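Local coordinates for protein putative SnoaL-like polyketide cyclase (PDB 3LZA) that is of unknown function but has a SnoaL-like domain of the NTF2 clan and may act as a polyketide cyclase, at residues 101-106 against 137-141. Numbering follows the deposited sequence.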
loop_
_atom_site.group_PDB
_atom_site.type_symbol
_atom_site.label_atom_id
_atom_site.label_comp_id
_atom_site.label_asym_id
_atom_site.label_seq_id
_atom_site.Cartn_x
_atom_site.Cartn_y
_atom_site.Cartn_z
ATOM N N LYS A 101 -22.351 -21.736 -9.292
ATOM C CA LYS A 101 -21.321 -22.138 -8.327
ATOM C C LYS A 101 -21.190 -21.093 -7.231
ATOM O O LYS A 101 -21.481 -19.929 -7.448
ATOM C CB LYS A 101 -19.947 -22.271 -9.001
ATOM C CG LYS A 101 -19.834 -23.325 -10.093
ATOM C CD LYS A 101 -18.488 -23.201 -10.835
ATOM C CE LYS A 101 -18.205 -24.434 -11.719
ATOM N NZ LYS A 101 -17.342 -24.101 -12.900
ATOM N N ILE A 102 -20.758 -21.545 -6.055
ATOM C CA ILE A 102 -20.389 -20.693 -4.963
ATOM C C ILE A 102 -18.855 -20.617 -5.028
ATOM O O ILE A 102 -18.159 -21.641 -4.885
ATOM C CB ILE A 102 -20.820 -21.295 -3.605
ATOM C CG1 ILE A 102 -22.333 -21.552 -3.591
ATOM C CG2 ILE A 102 -20.334 -20.381 -2.429
ATOM C CD1 ILE A 102 -23.148 -20.192 -3.575
ATOM N N ILE A 103 -18.331 -19.428 -5.278
ATOM C CA ILE A 103 -16.885 -19.253 -5.386
ATOM C C ILE A 103 -16.332 -18.916 -4.025
ATOM O O ILE A 103 -17.069 -18.469 -3.155
ATOM C CB ILE A 103 -16.437 -18.236 -6.476
ATOM C CG1 ILE A 103 -17.061 -16.872 -6.329
ATOM C CG2 ILE A 103 -16.800 -18.766 -7.864
ATOM C CD1 ILE A 103 -16.423 -15.986 -5.253
ATOM N N ASP A 104 -15.046 -19.160 -3.844
ATOM C CA ASP A 104 -14.382 -18.844 -2.578
ATOM C C ASP A 104 -12.960 -18.345 -2.894
ATOM O O ASP A 104 -12.149 -19.087 -3.466
ATOM C CB ASP A 104 -14.355 -20.144 -1.727
ATOM C CG ASP A 104 -14.131 -19.875 -0.207
ATOM O OD1 ASP A 104 -12.985 -19.581 0.192
ATOM O OD2 ASP A 104 -15.071 -20.030 0.605
ATOM N N ILE A 105 -12.641 -17.120 -2.508
ATOM C CA ILE A 105 -11.367 -16.506 -2.906
ATOM C C ILE A 105 -10.732 -15.784 -1.723
ATOM O O ILE A 105 -11.431 -15.364 -0.798
ATOM C CB ILE A 105 -11.527 -15.528 -4.095
ATOM C CG1 ILE A 105 -12.606 -14.479 -3.798
ATOM C CG2 ILE A 105 -11.784 -16.316 -5.390
ATOM C CD1 ILE A 105 -13.009 -13.524 -4.965
ATOM N N ALA A 106 -9.397 -15.700 -1.734
ATOM C CA ALA A 106 -8.637 -15.049 -0.659
ATOM C C ALA A 106 -7.637 -14.199 -1.402
ATOM O O ALA A 106 -6.701 -14.753 -1.978
ATOM C CB ALA A 106 -7.925 -16.068 0.230
ATOM N N GLN A 137 -7.055 -18.361 -8.649
ATOM C CA GLN A 137 -8.015 -19.113 -7.823
ATOM C C GLN A 137 -9.325 -19.410 -8.568
ATOM O O GLN A 137 -9.805 -20.559 -8.583
ATOM C CB GLN A 137 -8.303 -18.362 -6.501
ATOM C CG GLN A 137 -7.193 -18.396 -5.437
ATOM C CD GLN A 137 -7.450 -17.466 -4.286
ATOM O OE1 GLN A 137 -8.592 -17.226 -3.929
ATOM N NE2 GLN A 137 -6.374 -16.919 -3.674
ATOM N N LEU A 138 -9.904 -18.395 -9.193
ATOM C CA LEU A 138 -11.110 -18.598 -10.012
ATOM C C LEU A 138 -10.944 -19.573 -11.187
ATOM O O LEU A 138 -11.887 -20.310 -11.497
ATOM C CB LEU A 138 -11.683 -17.250 -10.492
ATOM C CG LEU A 138 -12.303 -16.321 -9.453
ATOM C CD1 LEU A 138 -12.680 -15.013 -10.029
ATOM C CD2 LEU A 138 -13.557 -16.974 -8.837
ATOM N N GLN A 139 -9.763 -19.625 -11.833
ATOM C CA GLN A 139 -9.527 -20.593 -12.936
ATOM C C GLN A 139 -9.676 -22.050 -12.489
ATOM O O GLN A 139 -10.047 -22.893 -13.293
ATOM C CB GLN A 139 -8.140 -20.417 -13.556
ATOM C CG GLN A 139 -7.985 -19.192 -14.407
ATOM C CD GLN A 139 -6.528 -18.934 -14.795
ATOM O OE1 GLN A 139 -5.768 -19.863 -15.081
ATOM N NE2 GLN A 139 -6.135 -17.665 -14.773
ATOM N N SER A 140 -9.349 -22.338 -11.224
ATOM C CA SER A 140 -9.484 -23.686 -10.649
ATOM C C SER A 140 -10.904 -24.023 -10.164
ATOM O O SER A 140 -11.192 -25.188 -9.835
ATOM C CB SER A 140 -8.478 -23.893 -9.495
ATOM O OG SER A 140 -8.750 -23.101 -8.323
ATOM N N GLN A 141 -11.793 -23.027 -10.144
ATOM C CA GLN A 141 -13.165 -23.232 -9.694
ATOM C C GLN A 141 -14.155 -23.270 -10.862
ATOM O O GLN A 141 -13.814 -23.008 -12.027
ATOM C CB GLN A 141 -13.548 -22.159 -8.670
ATOM C CG GLN A 141 -12.666 -22.176 -7.417
ATOM C CD GLN A 141 -12.989 -21.060 -6.454
ATOM O OE1 GLN A 141 -14.148 -20.866 -6.080
ATOM N NE2 GLN A 141 -11.973 -20.305 -6.055
ATOM O OXT GLN A 141 -15.327 -23.599 -10.660
HETATM O O HOH W 1 -15.935 -22.858 -6.039
HETATM O O HOH W 2 -9.583 -20.279 -3.124
#
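Segment 137-141, which continues from helix 131-139, lies along segment 101-106 of strand 102-115 in opposite sequence order, with CA of Gln-137 6.5 Å from CA of Ile-105 and CA of Gln-141 6.9 Å from CA of Ile-103. The amide of Gln-137 grips Ala-106 at both ends: Ala-106 N gives its hydrogen to Gln-137 OE1 (2.8 Å), on a lone pair in the carbonyl plane, and Gln-137 NE2 donates almost in its own amide plane to Ala-106 O (2.8 Å). Gln-141 repeats this at Asp-104, whose N meets Gln-141 OE1 at 3.0 Å, but Gln-141 NE2 comes to Asp-104 O from above the carbonyl plane. Both glutamine chains are extended beyond CG (chi2 170° and 176°), which gives them the length to span the gap. Glutamine suits these places because its amide, like a peptide group, offers both an acceptor and a donor. A leucine in place of Gln-137 would probably leave N and O of Ala-106 without these partners. Water 1 bridges Ile-102 O and Gln-141 OE1. Beneath the amides, Leu-138 CD2 lies against the CG2 methyls of Ile-103 (3.8 Å) and Ile-105 (3.9 Å), branched residues that suit a strand and build its apolar side. At the margin, Lys-101 NZ forms a salt bridge, weak as a hydrogen bond, with the terminal carboxylate at Gln-141 OXT (3.1 Å). Asp-104 instead turns its carboxylate to His-88 and Arg-90 of strand 80-93, which bonds to the backbone of Ile-103 and Ile-105. The glutamine amides take the backbone N-H and C=O groups of Asp-104 and Ala-106, on the edge away from strand 80-93 where a neighbouring strand could otherwise bond, docking the C-terminal helix on the curved sheet of an NTF2-like, SnoaL-type fold.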